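Local atomic coordinates of lipopolysaccharide core heptose(I) kinase RfaP (Pseudomonas aeruginosa, PDB entry 6DFL), a protein that phosphorylates the first heptose of the lipopolysaccharide core with ATP, also has protein-tyrosine kinase activity, and is captured here with a palmitoyl-phosphopantetheine group bound. Residues P134-P137 against R138-R141; F212-D216 against I217-R221; D223-R226 against F227-T230; R234-R237 against E238-R241. All coordinates share one frame; numbering follows the deposited sequence.

Interaction 1. Residues P134-P137 against R138-R141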
loop_
_atom_site.group_PDB
_atom_site.type_symbol
_atom_site.label_atom_id
_atom_site.label_comp_id
_atom_site.label_asym_id
_atom_site.label_seq_id
_atom_site.Cartn_x
_atom_site.Cartn_y
_atom_site.Cartn_z
ATOM N N PRO A 134 -9.371 15.680 8.067
ATOM C CA PRO A 134 -8.068 15.065 8.343
ATOM C C PRO A 134 -8.176 13.992 9.413
ATOM O O PRO A 134 -8.816 14.196 10.454
ATOM C CB PRO A 134 -7.207 16.238 8.821
ATOM C CG PRO A 134 -7.904 17.457 8.290
ATOM C CD PRO A 134 -9.356 17.125 8.381
ATOM N N PRO A 135 -7.572 12.838 9.177
ATOM C CA PRO A 135 -7.617 11.739 10.150
ATOM C C PRO A 135 -6.637 11.979 11.287
ATOM O O PRO A 135 -5.815 12.907 11.222
ATOM C CB PRO A 135 -7.185 10.532 9.310
ATOM C CG PRO A 135 -6.154 11.142 8.393
ATOM C CD PRO A 135 -6.747 12.497 8.006
ATOM N N PRO A 136 -6.679 11.161 12.335
ATOM C CA PRO A 136 -5.609 11.211 13.351
ATOM C C PRO A 136 -4.262 10.998 12.689
ATOM O O PRO A 136 -4.115 10.064 11.888
ATOM C CB PRO A 136 -5.941 10.044 14.294
ATOM C CG PRO A 136 -7.373 9.692 14.014
ATOM C CD PRO A 136 -7.671 10.104 12.605
ATOM N N PRO A 137 -3.267 11.840 12.981
ATOM C CA PRO A 137 -1.949 11.650 12.353
ATOM C C PRO A 137 -1.394 10.250 12.529
ATOM O O PRO A 137 -0.902 9.662 11.561
ATOM C CB PRO A 137 -1.081 12.705 13.048
ATOM C CG PRO A 137 -2.048 13.759 13.475
ATOM C CD PRO A 137 -3.296 13.017 13.863
ATOM N N ARG A 138 -1.483 9.682 13.729
ATOM C CA ARG A 138 -0.868 8.375 13.943
ATOM C C ARG A 138 -1.574 7.295 13.129
ATOM O O ARG A 138 -0.916 6.432 12.536
ATOM C CB ARG A 138 -0.852 8.027 15.430
ATOM C CG ARG A 138 0.546 7.678 15.937
ATOM C CD ARG A 138 0.602 7.443 17.448
ATOM N NE ARG A 138 0.068 6.137 17.817
ATOM C CZ ARG A 138 -1.120 5.950 18.382
ATOM N NH1 ARG A 138 -1.529 4.721 18.681
ATOM N NH2 ARG A 138 -1.896 6.994 18.655
ATOM N N LEU A 139 -2.909 7.332 13.073
ATOM C CA LEU A 139 -3.622 6.416 12.188
ATOM C C LEU A 139 -3.143 6.564 10.750
ATOM O O LEU A 139 -2.881 5.571 10.061
ATOM C CB LEU A 139 -5.124 6.658 12.253
ATOM C CG LEU A 139 -5.845 5.677 11.331
ATOM C CD1 LEU A 139 -5.475 4.251 11.719
ATOM C CD2 LEU A 139 -7.340 5.875 11.403
ATOM N N LYS A 140 -3.012 7.803 10.290
ATOM C CA LYS A 140 -2.567 8.049 8.928
ATOM C C LYS A 140 -1.222 7.386 8.676
ATOM O O LYS A 140 -1.083 6.540 7.787
ATOM C CB LYS A 140 -2.496 9.552 8.685
ATOM C CG LYS A 140 -2.096 9.943 7.292
ATOM C CD LYS A 140 -1.951 11.438 7.236
ATOM C CE LYS A 140 -1.577 11.891 5.856
ATOM N NZ LYS A 140 -1.127 13.306 5.940
ATOM N N ARG A 141 -0.221 7.724 9.491
ATOM C CA ARG A 141 1.125 7.207 9.262
ATOM C C ARG A 141 1.175 5.684 9.389
ATOM O O ARG A 141 1.865 5.010 8.616
ATOM C CB ARG A 141 2.097 7.891 10.217
ATOM C CG ARG A 141 2.242 9.394 9.947
ATOM C CD ARG A 141 3.315 10.003 10.855
ATOM N NE ARG A 141 2.780 10.510 12.115
ATOM C CZ ARG A 141 2.558 11.797 12.363
ATOM N NH1 ARG A 141 2.813 12.719 11.438
ATOM N NH2 ARG A 141 2.083 12.160 13.544
#
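R138 directly follows P137 in the first turn of helix 137-156 and touches it mainly near its root, with CB against P137 C. From there its chain bends at chi3 (77°) and carries the guanidinium away from the prolines to a salt bridge between NH1 and D180. L139 lies alongside P136, the two side chains pointing the same way, with L139 CB 4.0 Å from P136 CB. At K140 the backbone closes the first helical turn: its N donates to P136 O at 3.0 Å with an N-H...O angle of 165°, which places P136 at the N-cap. The K140 side chain starts against the prolines, its CB 4.0 Å from P135 CG and 3.3 Å from P137 O. With CG anti to the backbone N (chi1 -178°) and the rest extended, NZ is carried well beyond them to D223, G218 and an acidic side chain of a second protein chain. R141 N repeats the helical bond, 2.9 Å to P137 O. Its side chain bends at chi3 and folds back, bringing one guanidinium face over P137 CB, which R141 NH2 approaches to 3.2 Å. The same NH2 bonds to the backbone of the second protein. Proline has no N-H, which costs little in a first turn, where amide hydrogens have no earlier helical carbonyl to meet; the carbonyls of P136 and P137 still accept. The prolines thus begin the helix, and K140 and R141 just after them meet the partner protein, R138 only through a long, weak ion pair.

Interaction 2. Residues F212-D216 against I217-R221. With G9S (S-[2-({N-[(2S)-2-hydroxy-3,3-dimethyl-4-(phosphonooxy)butanoyl]-beta-alanyl}amino)ethyl] hexadecanethioate), chain C.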
loop_
_atom_site.group_PDB
_atom_site.type_symbol
_atom_site.label_atom_id
_atom_site.label_comp_id
_atom_site.label_asym_id
_atom_site.label_seq_id
_atom_site.Cartn_x
_atom_site.Cartn_y
_atom_site.Cartn_z
ATOM N N PHE A 212 0.471 7.572 -7.746
ATOM C CA PHE A 212 -0.510 8.385 -8.463
ATOM C C PHE A 212 -1.907 8.139 -7.938
ATOM O O PHE A 212 -2.723 9.058 -7.921
ATOM C CB PHE A 212 -0.413 8.130 -9.961
ATOM C CG PHE A 212 0.989 8.314 -10.494
ATOM C CD1 PHE A 212 1.851 9.219 -9.891
ATOM C CD2 PHE A 212 1.457 7.572 -11.560
ATOM C CE1 PHE A 212 3.130 9.401 -10.353
ATOM C CE2 PHE A 212 2.764 7.754 -12.022
ATOM C CZ PHE A 212 3.588 8.668 -11.409
ATOM N N SER A 213 -2.185 6.946 -7.429
ATOM C CA SER A 213 -3.499 6.747 -6.836
ATOM C C SER A 213 -3.674 7.510 -5.535
ATOM O O SER A 213 -4.770 7.491 -4.973
ATOM C CB SER A 213 -3.758 5.256 -6.611
ATOM O OG SER A 213 -3.317 4.828 -5.333
ATOM N N ALA A 214 -2.644 8.192 -5.019
ATOM C CA ALA A 214 -2.754 8.738 -3.671
ATOM C C ALA A 214 -2.422 10.223 -3.604
ATOM O O ALA A 214 -2.229 10.752 -2.502
ATOM C CB ALA A 214 -1.880 7.937 -2.709
ATOM N N LEU A 215 -2.412 10.913 -4.750
ATOM C CA LEU A 215 -2.058 12.328 -4.832
ATOM C C LEU A 215 -3.057 13.263 -4.165
ATOM O O LEU A 215 -2.749 14.452 -4.015
ATOM C CB LEU A 215 -1.905 12.746 -6.288
ATOM C CG LEU A 215 -0.865 11.923 -7.033
ATOM C CD1 LEU A 215 -0.775 12.370 -8.470
ATOM C CD2 LEU A 215 0.516 12.001 -6.308
ATOM N N ASP A 216 -4.214 12.771 -3.733
ATOM C CA ASP A 216 -5.308 13.642 -3.334
ATOM C C ASP A 216 -5.752 13.396 -1.897
ATOM O O ASP A 216 -6.887 13.709 -1.536
ATOM C CB ASP A 216 -6.482 13.461 -4.308
ATOM C CG ASP A 216 -7.529 14.529 -4.157
ATOM O OD1 ASP A 216 -7.182 15.721 -4.315
ATOM O OD2 ASP A 216 -8.691 14.171 -3.868
ATOM N N ILE A 217 -4.891 12.843 -1.055
ATOM C CA ILE A 217 -5.286 12.539 0.307
ATOM C C ILE A 217 -4.471 13.328 1.324
ATOM O O ILE A 217 -4.528 13.032 2.524
ATOM C CB ILE A 217 -5.208 11.031 0.577
ATOM C CG1 ILE A 217 -3.751 10.549 0.478
ATOM C CG2 ILE A 217 -6.115 10.265 -0.377
ATOM C CD1 ILE A 217 -3.611 9.077 0.672
ATOM N N GLY A 218 -3.731 14.339 0.881
ATOM C CA GLY A 218 -2.998 15.165 1.823
ATOM C C GLY A 218 -1.752 14.516 2.392
ATOM O O GLY A 218 -1.460 14.673 3.585
ATOM N N LEU A 219 -1.005 13.785 1.575
ATOM C CA LEU A 219 0.275 13.258 2.025
ATOM C C LEU A 219 1.285 14.389 2.044
ATOM O O LEU A 219 1.578 14.987 1.001
ATOM C CB LEU A 219 0.760 12.130 1.119
ATOM C CG LEU A 219 -0.129 10.884 1.004
ATOM C CD1 LEU A 219 0.467 9.846 0.086
ATOM C CD2 LEU A 219 -0.445 10.274 2.340
ATOM N N THR A 220 1.838 14.667 3.230
ATOM C CA THR A 220 2.943 15.601 3.329
ATOM C C THR A 220 4.153 15.017 2.617
ATOM O O THR A 220 4.188 13.834 2.270
ATOM C CB THR A 220 3.281 15.893 4.792
ATOM O OG1 THR A 220 4.090 14.827 5.326
ATOM C CG2 THR A 220 1.994 16.036 5.611
ATOM N N ARG A 221 5.163 15.866 2.389
ATOM C CA ARG A 221 6.420 15.341 1.879
ATOM C C ARG A 221 6.960 14.277 2.808
ATOM O O ARG A 221 7.605 13.326 2.358
ATOM C CB ARG A 221 7.452 16.450 1.714
ATOM C CG ARG A 221 7.150 17.428 0.619
ATOM C CD ARG A 221 8.021 18.635 0.783
ATOM N NE ARG A 221 7.353 19.858 0.366
ATOM C CZ ARG A 221 7.502 21.032 0.972
ATOM N NH1 ARG A 221 8.289 21.142 2.037
ATOM N NH2 ARG A 221 6.854 22.097 0.517
HETATM C C1 G9S C . 10.780 13.807 -1.234
HETATM C C2 G9S C . 10.739 16.260 -0.653
HETATM C C3 G9S C . 10.889 17.709 -1.089
HETATM C C4 G9S C . 12.246 18.092 -1.650
HETATM C C5 G9S C . 14.462 16.706 -1.936
HETATM C C6 G9S C . 15.498 17.150 0.473
HETATM C C7 G9S C . 16.464 18.125 1.102
HETATM C C8 G9S C . 14.191 17.200 1.220
HETATM C C10 G9S C . 9.253 11.719 -3.592
HETATM C C11 G9S C . 8.714 11.308 -4.933
HETATM C C12 G9S C . 7.571 10.321 -4.886
HETATM C C13 G9S C . 7.048 9.990 -3.499
HETATM C C14 G9S C . 7.208 8.533 -3.043
HETATM C C15 G9S C . 5.983 7.639 -3.143
HETATM C C16 G9S C . 4.906 7.796 -2.095
HETATM N N2 G9S C . 10.916 15.188 -1.621
HETATM C C19 G9S C . 9.379 13.250 -1.224
HETATM C C20 G9S C . 16.100 15.782 0.574
HETATM C C21 G9S C . 4.029 6.589 -1.777
HETATM C C22 G9S C . 2.668 6.942 -1.184
HETATM C C23 G9S C . 1.581 5.908 -1.207
HETATM C C24 G9S C . 1.031 5.498 0.143
HETATM C C25 G9S C . -0.225 4.640 0.220
HETATM C C26 G9S C . -1.035 4.676 1.520
HETATM C C27 G9S C . -2.132 5.718 1.626
HETATM C C28 G9S C . -3.071 5.569 2.785
HETATM C C29 G9S C . -4.516 5.328 2.484
HETATM C C30 G9S C . 15.331 17.581 -1.020
HETATM N N3 G9S C . 13.043 16.975 -2.215
HETATM O O2 G9S C . 10.483 15.996 0.517
HETATM O O3 G9S C . 10.252 11.200 -3.109
HETATM O O4 G9S C . 14.979 15.734 -2.478
HETATM O O5 G9S C . 14.962 18.906 -1.155
HETATM O O6 G9S C . 17.444 18.646 0.259
HETATM O O8 G9S C . 19.572 19.952 -0.120
HETATM O O9 G9S C . 19.694 17.699 0.982
HETATM P P1 G9S C . 18.884 18.967 0.801
HETATM S S1 G9S C . 8.583 13.172 -2.822
#
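The carbonyl oxygen of A214 is touched by two hydrocarbon side chains from beyond the turn: I217 CG1 stands 3.4 Å from A214 O, and L219 CD1 lies 3.8 Å from the same A214 O. These are van der Waals contacts, and no hydrogen bond spans the two halves of the segment. The A214 methyl completes the cluster, its CB 4.0 Å from I217 CD1 and almost as near to L219 CD1. I217 reaches inward because its CG1 sits between the backbone N and the carbonyl carbon (chi1 65°). Its CD1 then meets the acyl chain near the tail end, 3.8 Å from G9S C27. L219 touches the same chain about midway, CD1 lying 3.9 Å from G9S C22. Farther along the ligand, at its pantetheine part, R221 works with its aliphatic stem: CB is 3.3 Å from the amide oxygen O2 of G9S, and CD is 3.5 Å from G9S C3. The R221 backbone N bonds to an acidic side chain of the second protein chain, which places this end at the interface. Between the hydrophobic residues, G218 has a positive phi (75°) that glycine adopts readily. Two type I turns in succession, F212-L215 and A214-I217, leave helix 200-212, and T220, as N-cap, opens helix 221-232 with OG1 bonded to D223 N. This loop of successive type I turns linking the two helices forms part of the acyl-pantetheine pocket, its apolar tips lining the acyl chain and R221 N lying at the partner interface.

Interaction 3. Residues D223-R226 against F227-T230. With G9S (S-[2-({N-[(2S)-2-hydroxy-3,3-dimethyl-4-(phosphonooxy)butanoyl]-beta-alanyl}amino)ethyl] hexadecanethioate), chain C.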
loop_
_atom_site.group_PDB
_atom_site.type_symbol
_atom_site.label_atom_id
_atom_site.label_comp_id
_atom_site.label_asym_id
_atom_site.label_seq_id
_atom_site.Cartn_x
_atom_site.Cartn_y
_atom_site.Cartn_z
ATOM N N ASP A 223 5.157 12.205 4.899
ATOM C CA ASP A 223 4.426 10.954 4.737
ATOM C C ASP A 223 4.965 10.156 3.561
ATOM O O ASP A 223 4.922 8.926 3.575
ATOM C CB ASP A 223 2.934 11.221 4.561
ATOM C CG ASP A 223 2.341 12.026 5.701
ATOM O OD1 ASP A 223 2.769 11.844 6.876
ATOM O OD2 ASP A 223 1.430 12.844 5.416
ATOM N N LYS A 224 5.504 10.824 2.549
ATOM C CA LYS A 224 6.047 10.086 1.415
ATOM C C LYS A 224 7.433 9.519 1.723
ATOM O O LYS A 224 7.741 8.387 1.326
ATOM C CB LYS A 224 6.079 10.982 0.166
ATOM C CG LYS A 224 4.702 11.484 -0.304
ATOM C CD LYS A 224 4.844 12.552 -1.380
ATOM C CE LYS A 224 3.588 13.397 -1.480
ATOM N NZ LYS A 224 3.673 14.352 -2.625
ATOM N N LEU A 225 8.284 10.287 2.423
ATOM C CA LEU A 225 9.571 9.748 2.884
ATOM C C LEU A 225 9.363 8.593 3.854
ATOM O O LEU A 225 10.034 7.562 3.750
ATOM C CB LEU A 225 10.418 10.846 3.531
ATOM C CG LEU A 225 10.735 12.074 2.678
ATOM C CD1 LEU A 225 11.330 13.187 3.514
ATOM C CD2 LEU A 225 11.653 11.684 1.551
ATOM N N ARG A 226 8.447 8.748 4.816
ATOM C CA ARG A 226 8.065 7.610 5.643
ATOM C C ARG A 226 7.742 6.404 4.777
ATOM O O ARG A 226 8.214 5.297 5.042
ATOM C CB ARG A 226 6.855 7.965 6.510
ATOM C CG ARG A 226 7.172 8.487 7.885
ATOM C CD ARG A 226 5.998 9.153 8.574
ATOM N NE ARG A 226 6.440 10.208 9.486
ATOM C CZ ARG A 226 6.258 11.516 9.294
ATOM N NH1 ARG A 226 5.602 11.964 8.223
ATOM N NH2 ARG A 226 6.720 12.391 10.184
ATOM N N PHE A 227 6.948 6.601 3.717
ATOM C CA PHE A 227 6.629 5.477 2.852
ATOM C C PHE A 227 7.891 4.867 2.264
ATOM O O PHE A 227 8.043 3.643 2.254
ATOM C CB PHE A 227 5.682 5.884 1.714
ATOM C CG PHE A 227 5.307 4.729 0.851
ATOM C CD1 PHE A 227 4.173 3.991 1.130
ATOM C CD2 PHE A 227 6.134 4.307 -0.163
ATOM C CE1 PHE A 227 3.850 2.879 0.381
ATOM C CE2 PHE A 227 5.804 3.196 -0.920
ATOM C CZ PHE A 227 4.663 2.486 -0.643
ATOM N N LEU A 228 8.762 5.699 1.688
ATOM C CA LEU A 228 9.927 5.184 0.970
ATOM C C LEU A 228 10.856 4.402 1.896
ATOM O O LEU A 228 11.345 3.321 1.531
ATOM C CB LEU A 228 10.679 6.339 0.319
ATOM C CG LEU A 228 9.944 7.043 -0.835
ATOM C CD1 LEU A 228 10.587 8.400 -1.129
ATOM C CD2 LEU A 228 9.965 6.159 -2.066
ATOM N N ARG A 229 11.103 4.940 3.094
ATOM C CA ARG A 229 11.950 4.260 4.070
ATOM C C ARG A 229 11.389 2.885 4.402
ATOM O O ARG A 229 12.097 1.874 4.312
ATOM C CB ARG A 229 12.082 5.114 5.339
ATOM C CG ARG A 229 12.842 4.426 6.462
ATOM C CD ARG A 229 13.385 5.446 7.487
ATOM N NE ARG A 229 12.352 6.024 8.350
ATOM C CZ ARG A 229 12.380 7.275 8.810
ATOM N NH1 ARG A 229 13.375 8.090 8.479
ATOM N NH2 ARG A 229 11.411 7.724 9.593
ATOM N N THR A 230 10.112 2.824 4.780
ATOM C CA THR A 230 9.534 1.529 5.116
ATOM C C THR A 230 9.492 0.625 3.896
ATOM O O THR A 230 9.708 -0.589 4.003
ATOM C CB THR A 230 8.144 1.723 5.684
ATOM O OG1 THR A 230 8.212 2.668 6.747
ATOM C CG2 THR A 230 7.572 0.429 6.217
HETATM C C1 G9S C . 10.780 13.807 -1.234
HETATM C C2 G9S C . 10.739 16.260 -0.653
HETATM C C3 G9S C . 10.889 17.709 -1.089
HETATM C C4 G9S C . 12.246 18.092 -1.650
HETATM C C5 G9S C . 14.462 16.706 -1.936
HETATM C C6 G9S C . 15.498 17.150 0.473
HETATM C C7 G9S C . 16.464 18.125 1.102
HETATM C C8 G9S C . 14.191 17.200 1.220
HETATM C C10 G9S C . 9.253 11.719 -3.592
HETATM C C11 G9S C . 8.714 11.308 -4.933
HETATM C C12 G9S C . 7.571 10.321 -4.886
HETATM C C13 G9S C . 7.048 9.990 -3.499
HETATM C C14 G9S C . 7.208 8.533 -3.043
HETATM C C15 G9S C . 5.983 7.639 -3.143
HETATM C C16 G9S C . 4.906 7.796 -2.095
HETATM N N2 G9S C . 10.916 15.188 -1.621
HETATM C C19 G9S C . 9.379 13.250 -1.224
HETATM C C20 G9S C . 16.100 15.782 0.574
HETATM C C21 G9S C . 4.029 6.589 -1.777
HETATM C C22 G9S C . 2.668 6.942 -1.184
HETATM C C23 G9S C . 1.581 5.908 -1.207
HETATM C C24 G9S C . 1.031 5.498 0.143
HETATM C C25 G9S C . -0.225 4.640 0.220
HETATM C C26 G9S C . -1.035 4.676 1.520
HETATM C C27 G9S C . -2.132 5.718 1.626
HETATM C C28 G9S C . -3.071 5.569 2.785
HETATM C C29 G9S C . -4.516 5.328 2.484
HETATM C C30 G9S C . 15.331 17.581 -1.020
HETATM N N3 G9S C . 13.043 16.975 -2.215
HETATM O O2 G9S C . 10.483 15.996 0.517
HETATM O O3 G9S C . 10.252 11.200 -3.109
HETATM O O4 G9S C . 14.979 15.734 -2.478
HETATM O O5 G9S C . 14.962 18.906 -1.155
HETATM O O6 G9S C . 17.444 18.646 0.259
HETATM O O8 G9S C . 19.572 19.952 -0.120
HETATM O O9 G9S C . 19.694 17.699 0.982
HETATM P P1 G9S C . 18.884 18.967 0.801
HETATM S S1 G9S C . 8.583 13.172 -2.822
#
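F227 N, bonded to D223 O at 3.1 Å, opens a run of four i to i+4 amide bonds that makes this about two turns of the alpha-helix 221-232. The tightly packed side belongs to the acyl-pantetheine pocket. There the F227 ring, CG anti to the backbone N (chi1 -178°), lies under the acyl chain with G9S C21 3.4 Å above its plane, offset toward the rim. L228 CD1 presses on the thioester, 3.4 Å from G9S O3, and L225 CD2 meets the pantetheine portion 3.6 Å from G9S C1. These two leucines only graze each other, L225 CD2 and L228 CD1 being 4.4 Å apart. K224 lends its aliphatic stem to the same wall while its NZ bonds to Y211. The other side is polar and faces a second protein chain. D223 OD1 pairs with R226 NH1 at 3.1 Å, D223 OD2 forms a salt bridge with K140, and R226 NE and NH2 form salt bridges with an acidic side chain of the second chain. Looser is R229, partly exposed and bent at chi3, its guanidinium clear of that of R226. At the end of the segment R226 O takes two donors, T230 N and T230 OG1, each 3.1 Å away and approaching from opposite faces of the carbonyl plane.

Interaction 4. Residues R234-R237 against E238-R241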
loop_
_atom_site.group_PDB
_atom_site.type_symbol
_atom_site.label_atom_id
_atom_site.label_comp_id
_atom_site.label_asym_id
_atom_site.label_seq_id
_atom_site.Cartn_x
_atom_site.Cartn_y
_atom_site.Cartn_z
ATOM N N ARG A 234 15.742 0.774 3.934
ATOM C CA ARG A 234 17.086 1.333 3.712
ATOM C C ARG A 234 16.993 2.727 4.316
ATOM O O ARG A 234 15.925 3.233 4.569
ATOM C CB ARG A 234 17.471 1.410 2.234
ATOM C CG ARG A 234 17.511 0.087 1.480
ATOM C CD ARG A 234 18.488 -0.920 2.095
ATOM N NE ARG A 234 19.870 -0.444 2.093
ATOM C CZ ARG A 234 20.874 -1.031 2.752
ATOM N NH1 ARG A 234 20.676 -2.131 3.470
ATOM N NH2 ARG A 234 22.086 -0.517 2.679
ATOM N N PRO A 235 18.160 3.317 4.622
ATOM C CA PRO A 235 18.105 4.671 5.180
ATOM C C PRO A 235 17.543 5.626 4.155
ATOM O O PRO A 235 17.658 5.422 2.946
ATOM C CB PRO A 235 19.575 4.972 5.506
ATOM C CG PRO A 235 20.174 3.605 5.777
ATOM C CD PRO A 235 19.488 2.705 4.778
ATOM N N LEU A 236 16.898 6.668 4.664
ATOM C CA LEU A 236 16.324 7.685 3.799
ATOM C C LEU A 236 17.381 8.311 2.904
ATOM O O LEU A 236 17.134 8.568 1.722
ATOM C CB LEU A 236 15.651 8.747 4.657
ATOM C CG LEU A 236 14.351 9.286 4.101
ATOM C CD1 LEU A 236 13.701 8.217 3.238
ATOM C CD2 LEU A 236 13.452 9.665 5.266
ATOM N N ARG A 237 18.577 8.545 3.440
ATOM C CA ARG A 237 19.588 9.252 2.663
ATOM C C ARG A 237 20.048 8.417 1.474
ATOM O O ARG A 237 20.234 8.945 0.366
ATOM C CB ARG A 237 20.750 9.629 3.567
ATOM C CG ARG A 237 21.873 10.407 2.907
ATOM C CD ARG A 237 22.835 10.956 3.983
ATOM N NE ARG A 237 22.478 12.322 4.375
ATOM C CZ ARG A 237 21.877 12.643 5.512
ATOM N NH1 ARG A 237 21.559 11.699 6.396
ATOM N NH2 ARG A 237 21.594 13.914 5.765
ATOM N N GLU A 238 20.198 7.106 1.673
ATOM C CA GLU A 238 20.552 6.237 0.557
ATOM C C GLU A 238 19.441 6.211 -0.507
ATOM O O GLU A 238 19.728 6.265 -1.712
ATOM C CB GLU A 238 20.851 4.838 1.095
ATOM C CG GLU A 238 21.246 3.780 0.078
ATOM C CD GLU A 238 21.399 2.425 0.748
ATOM O OE1 GLU A 238 21.826 2.413 1.911
ATOM O OE2 GLU A 238 21.084 1.372 0.152
ATOM N N ILE A 239 18.170 6.137 -0.086
ATOM C CA ILE A 239 17.058 6.077 -1.046
ATOM C C ILE A 239 17.065 7.310 -1.941
ATOM O O ILE A 239 17.093 7.211 -3.172
ATOM C CB ILE A 239 15.713 5.938 -0.317
ATOM C CG1 ILE A 239 15.627 4.587 0.359
ATOM C CG2 ILE A 239 14.527 6.108 -1.305
ATOM C CD1 ILE A 239 14.693 4.604 1.531
ATOM N N LEU A 240 17.065 8.494 -1.324
ATOM C CA LEU A 240 17.073 9.748 -2.064
ATOM C C LEU A 240 18.268 9.879 -2.988
ATOM O O LEU A 240 18.225 10.658 -3.946
ATOM C CB LEU A 240 17.054 10.907 -1.086
ATOM C CG LEU A 240 15.790 10.902 -0.223
ATOM C CD1 LEU A 240 15.961 11.821 0.978
ATOM C CD2 LEU A 240 14.575 11.323 -1.044
ATOM N N ARG A 241 19.335 9.132 -2.740
ATOM C CA ARG A 241 20.502 9.222 -3.600
ATOM C C ARG A 241 20.410 8.228 -4.753
ATOM O O ARG A 241 20.603 8.601 -5.912
ATOM C CB ARG A 241 21.779 8.998 -2.763
ATOM C CG ARG A 241 23.095 9.020 -3.533
ATOM C CD ARG A 241 24.247 9.350 -2.573
ATOM N NE ARG A 241 25.520 9.519 -3.265
ATOM C CZ ARG A 241 26.630 8.850 -2.964
ATOM N NH1 ARG A 241 26.635 7.978 -1.958
ATOM N NH2 ARG A 241 27.748 9.067 -3.653
#
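The charged part is a side-on salt bridge between R234 and E238. R234 NE donates to E238 OE2 at 2.9 Å and R234 NH2 to E238 OE1 at 3.0 Å, with a weak third bond from NH2 to OE2. OE1 is met on its syn lone pair, while OE2 is approached from the syn side but well out of plane, the guanidinium and carboxylate planes being 60° apart. R234 reaches this position by folding back at chi2 and chi3, both near -60°, while E238 stays extended. The P235 ring touches the same carboxylate, CD 3.7 Å from E238 OE1. Backbone bonds make the second group: with P235 at the N-cap of helix 236-242, I239 N bonds to P235 O at 3.2 Å and L240 N to L236 O at 3.0 Å, the latter nearly straight (178°). R241 N to R237 O is weak. Apolar contacts form the third group. L236 and I239 cross, their CD1 atoms 4.1 Å apart, and L240 packs beside L236. Both leucines also pack on L225 of helix 221-232, and L240 borders the ligand pocket as well. With the carboxylate fixed in the first turn, where the helix dipole would probably favour its negative charge, the ion pair ties the preceding loop to the helix, while the leucines join that helix to its neighbour.

Interactions 1 and 4 are helix starts, interaction 2 is a loop before a helix, and interaction 3 is the body of one; they also differ in burial. Interaction 3 is the most buried. Interaction 4, its centre about 27 Å from the centre of the chain, is more exposed, as is the proline start of interaction 1. Interactions 2 and 3 both line the bound acyl-pantetheine group, which L240 of interaction 4 touches too. Through K140, interaction 1 is joined to both 2 and 3 by polar bonds. Helix 221-232 is therefore tied to helix 137-156 by charge, whereas toward interaction 4 it packs L225 against L236, with I239 lying on its backbone. Interactions 1 and 4 themselves do not touch.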